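Local coordinates for sortase family protein (PDB 4D7W) that probably acts as a class C sortase, a transpeptidase that covalently links pilin subunits during pilus assembly on the streptococcal cell surface, at residues Leu86-Ser96 and Ser107-Leu115. Sequence-based numbering, arbitrary orientation.
Sequences LQTSIGHLEGS and SILSGHRGL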
ATOM      1  N   LEU A  86       6.673   2.900  10.166  1.00 45.81           N
ATOM      2  CA  LEU A  86       7.204   1.567   9.873  1.00 49.41           C
ATOM      3  C   LEU A  86       7.574   0.770  11.135  1.00 50.11           C
ATOM      4  O   LEU A  86       7.728  -0.449  11.073  1.00 46.47           O
ATOM      5  CB  LEU A  86       8.415   1.666   8.931  1.00 53.60           C
ATOM      6  CG  LEU A  86       8.170   2.155   7.490  1.00 51.35           C
ATOM      7  CD1 LEU A  86       9.482   2.183   6.711  1.00 53.07           C
ATOM      8  CD2 LEU A  86       7.114   1.326   6.740  1.00 43.76           C
ATOM      9  N   GLN A  87       7.688   1.435  12.282  1.00 48.44           N
ATOM     10  CA  GLN A  87       8.037   0.709  13.498  1.00 55.86           C
ATOM     11  C   GLN A  87       6.935  -0.270  13.917  1.00 55.62           C
ATOM     12  O   GLN A  87       7.226  -1.282  14.541  1.00 56.79           O
ATOM     13  CB  GLN A  87       8.367   1.682  14.633  1.00 61.63           C
ATOM     14  CG  GLN A  87       9.760   2.296  14.485  1.00 69.91           C
ATOM     15  CD  GLN A  87      10.099   3.322  15.560  1.00 77.57           C
ATOM     16  OE1 GLN A  87       9.280   3.623  16.435  1.00 79.01           O
ATOM     17  NE2 GLN A  87      11.311   3.871  15.493  1.00 79.47           N
ATOM     18  N   THR A  88       5.683  -0.003  13.551  1.00 51.24           N
ATOM     19  CA  THR A  88       4.590  -0.899  13.940  1.00 52.88           C
ATOM     20  C   THR A  88       3.585  -1.226  12.833  1.00 51.81           C
ATOM     21  O   THR A  88       2.690  -2.054  13.030  1.00 50.69           O
ATOM     22  CB  THR A  88       3.786  -0.310  15.111  1.00 59.87           C
ATOM     23  OG1 THR A  88       3.156   0.911  14.691  1.00 60.76           O
ATOM     24  CG2 THR A  88       4.696  -0.051  16.303  1.00 59.88           C
ATOM     25  N   SER A  89       3.710  -0.574  11.681  1.00 45.26           N
ATOM     26  CA  SER A  89       2.706  -0.741  10.640  1.00 47.00           C
ATOM     27  C   SER A  89       3.309  -0.760   9.255  1.00 38.60           C
ATOM     28  O   SER A  89       4.523  -0.740   9.091  1.00 33.24           O
ATOM     29  CB  SER A  89       1.669   0.372  10.726  1.00 46.59           C
ATOM     30  OG  SER A  89       1.058   0.366  12.000  1.00 56.12           O
ATOM     31  N   ILE A  90       2.437  -0.793   8.259  1.00 33.59           N
ATOM     32  CA  ILE A  90       2.878  -0.759   6.883  1.00 31.47           C
ATOM     33  C   ILE A  90       2.716   0.656   6.353  1.00 35.33           C
ATOM     34  O   ILE A  90       1.714   1.319   6.636  1.00 31.86           O
ATOM     35  CB  ILE A  90       2.076  -1.750   6.019  1.00 30.69           C
ATOM     36  CG1 ILE A  90       2.152  -3.162   6.621  1.00 31.28           C
ATOM     37  CG2 ILE A  90       2.563  -1.724   4.582  1.00 31.67           C
ATOM     38  CD1 ILE A  90       3.582  -3.691   6.760  1.00 31.69           C
ATOM     39  N   GLY A  91       3.695   1.112   5.586  1.00 32.83           N
ATOM     40  CA  GLY A  91       3.650   2.448   5.043  1.00 27.20           C
ATOM     41  C   GLY A  91       3.328   2.436   3.565  1.00 30.63           C
ATOM     42  O   GLY A  91       3.630   1.476   2.853  1.00 30.78           O
ATOM     43  N   HIS A  92       2.715   3.515   3.095  1.00 27.52           N
ATOM     44  CA  HIS A  92       2.480   3.672   1.665  1.00 26.83           C
ATOM     45  C   HIS A  92       3.463   4.685   1.074  1.00 29.55           C
ATOM     46  O   HIS A  92       3.550   5.805   1.557  1.00 32.24           O
ATOM     47  CB  HIS A  92       1.032   4.091   1.420  1.00 29.73           C
ATOM     48  CG  HIS A  92       0.775   4.545   0.022  1.00 30.10           C
ATOM     49  ND1 HIS A  92       0.775   5.877  -0.334  1.00 29.11           N
ATOM     50  CD2 HIS A  92       0.533   3.846  -1.111  1.00 29.78           C
ATOM     51  CE1 HIS A  92       0.546   5.977  -1.631  1.00 31.70           C
ATOM     52  NE2 HIS A  92       0.390   4.762  -2.125  1.00 32.70           N
ATOM     53  N   LEU A  93       4.214   4.296   0.041  1.00 25.68           N
ATOM     54  CA  LEU A  93       5.198   5.201  -0.577  1.00 28.15           C
ATOM     55  C   LEU A  93       4.501   6.426  -1.183  1.00 33.80           C
ATOM     56  O   LEU A  93       3.691   6.300  -2.101  1.00 29.80           O
ATOM     57  CB  LEU A  93       6.013   4.478  -1.654  1.00 31.91           C
ATOM     58  CG  LEU A  93       7.317   5.149  -2.093  1.00 42.69           C
ATOM     59  CD1 LEU A  93       8.253   5.318  -0.918  1.00 43.19           C
ATOM     60  CD2 LEU A  93       8.020   4.354  -3.191  1.00 44.71           C
ATOM     61  N   GLU A  94       4.849   7.610  -0.685  1.00 33.62           N
ATOM     62  CA  GLU A  94       3.986   8.784  -0.830  1.00 34.27           C
ATOM     63  C   GLU A  94       3.791   9.215  -2.291  1.00 39.03           C
ATOM     64  O   GLU A  94       2.749   9.779  -2.646  1.00 42.89           O
ATOM     65  CB  GLU A  94       4.550   9.953  -0.002  1.00 36.27           C
ATOM     66  CG  GLU A  94       5.782  10.586  -0.615  1.00 43.11           C
ATOM     67  CD  GLU A  94       6.162  11.918   0.041  1.00 52.29           C
ATOM     68  OE1 GLU A  94       5.514  12.292   1.045  1.00 51.27           O
ATOM     69  OE2 GLU A  94       7.104  12.588  -0.457  1.00 55.07           O
ATOM     70  N   GLY A  95       4.778   8.946  -3.136  1.00 34.57           N
ATOM     71  CA  GLY A  95       4.665   9.317  -4.537  1.00 35.51           C
ATOM     72  C   GLY A  95       4.027   8.276  -5.444  1.00 33.75           C
ATOM     73  O   GLY A  95       3.989   8.464  -6.665  1.00 33.48           O
ATOM     74  N   SER A  96       3.529   7.180  -4.868  1.00 28.56           N
ATOM     75  CA  SER A  96       2.915   6.123  -5.673  1.00 28.84           C
ATOM     76  C   SER A  96       1.401   6.247  -5.657  1.00 28.90           C
ATOM     77  O   SER A  96       0.847   7.046  -4.914  1.00 27.57           O
ATOM     78  CB  SER A  96       3.354   4.727  -5.190  1.00 29.49           C
ATOM     79  OG  SER A  96       2.909   4.416  -3.874  1.00 26.15           O
ATOM     80  N   SER A 107       0.623   1.169  -6.900  1.00 25.07           N
ATOM     81  CA  SER A 107       0.713   1.495  -5.492  1.00 25.23           C
ATOM     82  C   SER A 107       1.865   0.705  -4.870  1.00 25.98           C
ATOM     83  O   SER A 107       2.027  -0.485  -5.154  1.00 27.04           O
ATOM     84  CB  SER A 107      -0.608   1.154  -4.794  1.00 24.79           C
ATOM     85  OG  SER A 107      -0.629   1.674  -3.478  1.00 34.11           O
ATOM     86  N   ILE A 108       2.648   1.351  -4.014  1.00 26.18           N
ATOM     87  CA  ILE A 108       3.778   0.690  -3.365  1.00 25.35           C
ATOM     88  C   ILE A 108       3.656   0.770  -1.846  1.00 30.23           C
ATOM     89  O   ILE A 108       3.519   1.863  -1.289  1.00 28.06           O
ATOM     90  CB  ILE A 108       5.104   1.307  -3.790  1.00 27.82           C
ATOM     91  CG1 ILE A 108       5.289   1.174  -5.299  1.00 30.37           C
ATOM     92  CG2 ILE A 108       6.288   0.614  -3.072  1.00 31.38           C
ATOM     93  CD1 ILE A 108       6.432   2.014  -5.858  1.00 29.13           C
ATOM     94  N   LEU A 109       3.705  -0.393  -1.198  1.00 25.88           N
ATOM     95  CA  LEU A 109       3.552  -0.528   0.240  1.00 22.79           C
ATOM     96  C   LEU A 109       4.840  -1.089   0.839  1.00 31.99           C
ATOM     97  O   LEU A 109       5.371  -2.084   0.348  1.00 33.41           O
ATOM     98  CB  LEU A 109       2.391  -1.451   0.564  1.00 27.36           C
ATOM     99  CG  LEU A 109       1.051  -1.069  -0.058  1.00 27.26           C
ATOM    100  CD1 LEU A 109      -0.032  -1.999   0.458  1.00 30.47           C
ATOM    101  CD2 LEU A 109       0.743   0.385   0.251  1.00 31.26           C
ATOM    102  N   SER A 110       5.319  -0.465   1.908  1.00 27.13           N
ATOM    103  CA  SER A 110       6.632  -0.790   2.479  1.00 26.42           C
ATOM    104  C   SER A 110       6.537  -1.182   3.957  1.00 34.08           C
ATOM    105  O   SER A 110       5.751  -0.611   4.725  1.00 32.25           O
ATOM    106  CB  SER A 110       7.565   0.405   2.303  1.00 36.27           C
ATOM    107  OG  SER A 110       8.862   0.144   2.806  1.00 46.84           O
ATOM    108  N   GLY A 111       7.342  -2.161   4.362  1.00 35.68           N
ATOM    109  CA  GLY A 111       7.328  -2.597   5.740  1.00 35.77           C
ATOM    110  C   GLY A 111       8.680  -3.189   6.101  1.00 36.92           C
ATOM    111  O   GLY A 111       9.324  -3.852   5.267  1.00 36.99           O
ATOM    112  N   HIS A 112       9.113  -2.933   7.330  1.00 37.82           N
ATOM    113  CA  HIS A 112      10.380  -3.484   7.835  1.00 43.27           C
ATOM    114  C   HIS A 112      10.408  -5.002   7.741  1.00 42.68           C
ATOM    115  O   HIS A 112       9.376  -5.665   7.833  1.00 40.99           O
ATOM    116  CB  HIS A 112      10.626  -3.066   9.284  1.00 49.42           C
ATOM    117  CG  HIS A 112      11.165  -1.681   9.429  1.00 56.69           C
ATOM    118  ND1 HIS A 112      10.930  -0.903  10.544  1.00 61.13           N
ATOM    119  CD2 HIS A 112      11.940  -0.937   8.606  1.00 57.97           C
ATOM    120  CE1 HIS A 112      11.529   0.265  10.398  1.00 58.66           C
ATOM    121  NE2 HIS A 112      12.150   0.269   9.232  1.00 58.84           N
ATOM    122  N   ARG A 113      11.603  -5.551   7.549  1.00 45.15           N
ATOM    123  CA  ARG A 113      11.757  -6.990   7.491  1.00 44.50           C
ATOM    124  C   ARG A 113      11.915  -7.441   8.932  1.00 50.32           C
ATOM    125  O   ARG A 113      12.989  -7.879   9.367  1.00 52.27           O
ATOM    126  CB  ARG A 113      12.952  -7.379   6.606  1.00 45.02           C
ATOM    127  CG  ARG A 113      13.072  -8.864   6.270  1.00 49.49           C
ATOM    128  CD  ARG A 113      12.103  -9.298   5.177  1.00 45.93           C
ATOM    129  NE  ARG A 113      12.210 -10.736   4.921  1.00 49.23           N
ATOM    130  CZ  ARG A 113      13.070 -11.295   4.073  1.00 51.76           C
ATOM    131  NH1 ARG A 113      13.928 -10.544   3.398  1.00 49.47           N
ATOM    132  NH2 ARG A 113      13.084 -12.612   3.904  1.00 58.10           N
ATOM    133  N   GLY A 114      10.839  -7.272   9.687  1.00 51.61           N
ATOM    134  CA  GLY A 114      10.832  -7.622  11.092  1.00 57.27           C
ATOM    135  C   GLY A 114      11.518  -6.620  12.004  1.00 61.63           C
ATOM    136  O   GLY A 114      12.500  -5.969  11.630  1.00 59.75           O
ATOM    137  N   LEU A 115      10.972  -6.489  13.207  1.00 66.11           N
ATOM    138  CA  LEU A 115      11.618  -5.770  14.295  1.00 70.37           C
ATOM    139  C   LEU A 115      11.521  -6.645  15.541  1.00 77.28           C
ATOM    140  O   LEU A 115      10.783  -7.634  15.538  1.00 74.57           O
ATOM    141  CB  LEU A 115      10.977  -4.396  14.517  1.00 66.03           C
ATOM    142  CG  LEU A 115      11.379  -3.303  13.521  1.00 63.00           C
ATOM    143  CD1 LEU A 115      10.750  -1.979  13.907  1.00 61.58           C
ATOM    144  CD2 LEU A 115      12.897  -3.177  13.439  1.00 62.13           C
TER
HETATM  145  O   HOH W   1       7.169  -1.616   8.785  1.00 40.29           O
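With CG beside its backbone N (chi1 -80°), the His-112 ring swings across to Leu-86, while a chi1 of 65° sets Ser-96 OG between its own N and carbonyl carbon, facing Ile-108. Leu-86 CB lies over one face of the imidazole, 3.9 Å from the ring centroid, a CH-pi contact, and its CD2 methyl extends to the Ser-110 carbonyl, so one branched leucine spans both. Between these ends, strands 90-92 and 107-110 pair antiparallel. Gly-91 and Ser-110 form a hydrogen-bonded pair: Gly-91 N gives to Ser-110 O at 2.8 Å and Ser-110 N to Gly-91 O at 2.7 Å, both nearly straight. Bare backbone lets chains come close: Leu-86 CD2 packs near Gly-91, and Ile-90 CD1 lies 4.0 Å from Gly-111 CA. His-92 turns its ring edge to Ser-107 OG and Leu-109 CD2; its ND1 bonds Tyr-51 OH, and both its NE2 and Ser-107 OG bond Ser-97 O. Past it, Leu-93 N gives to Ile-108 O at 2.9 Å, carrying the pairing toward the turn. Leu-93 and Ile-108 lie side by side, pointing the same way, their branched ends in apolar contact (CD2 to CD1 3.9 Å). Ser-96 closes the type I turn begun at Leu-93: its OG donates to Leu-93 O at 2.7 Å and accepts from Ile-108 N at 3.1 Å, a small hydroxyl tying turn to strand. Where direct pairing ends, a water accepts from His-112 N and donates to Leu-86 O and Ser-89 O. This water holds the backbone of His-112, probably the active-site histidine of sortases, and Leu-86 covers one ring face; together they would limit, rather than fix, where the ring can lie.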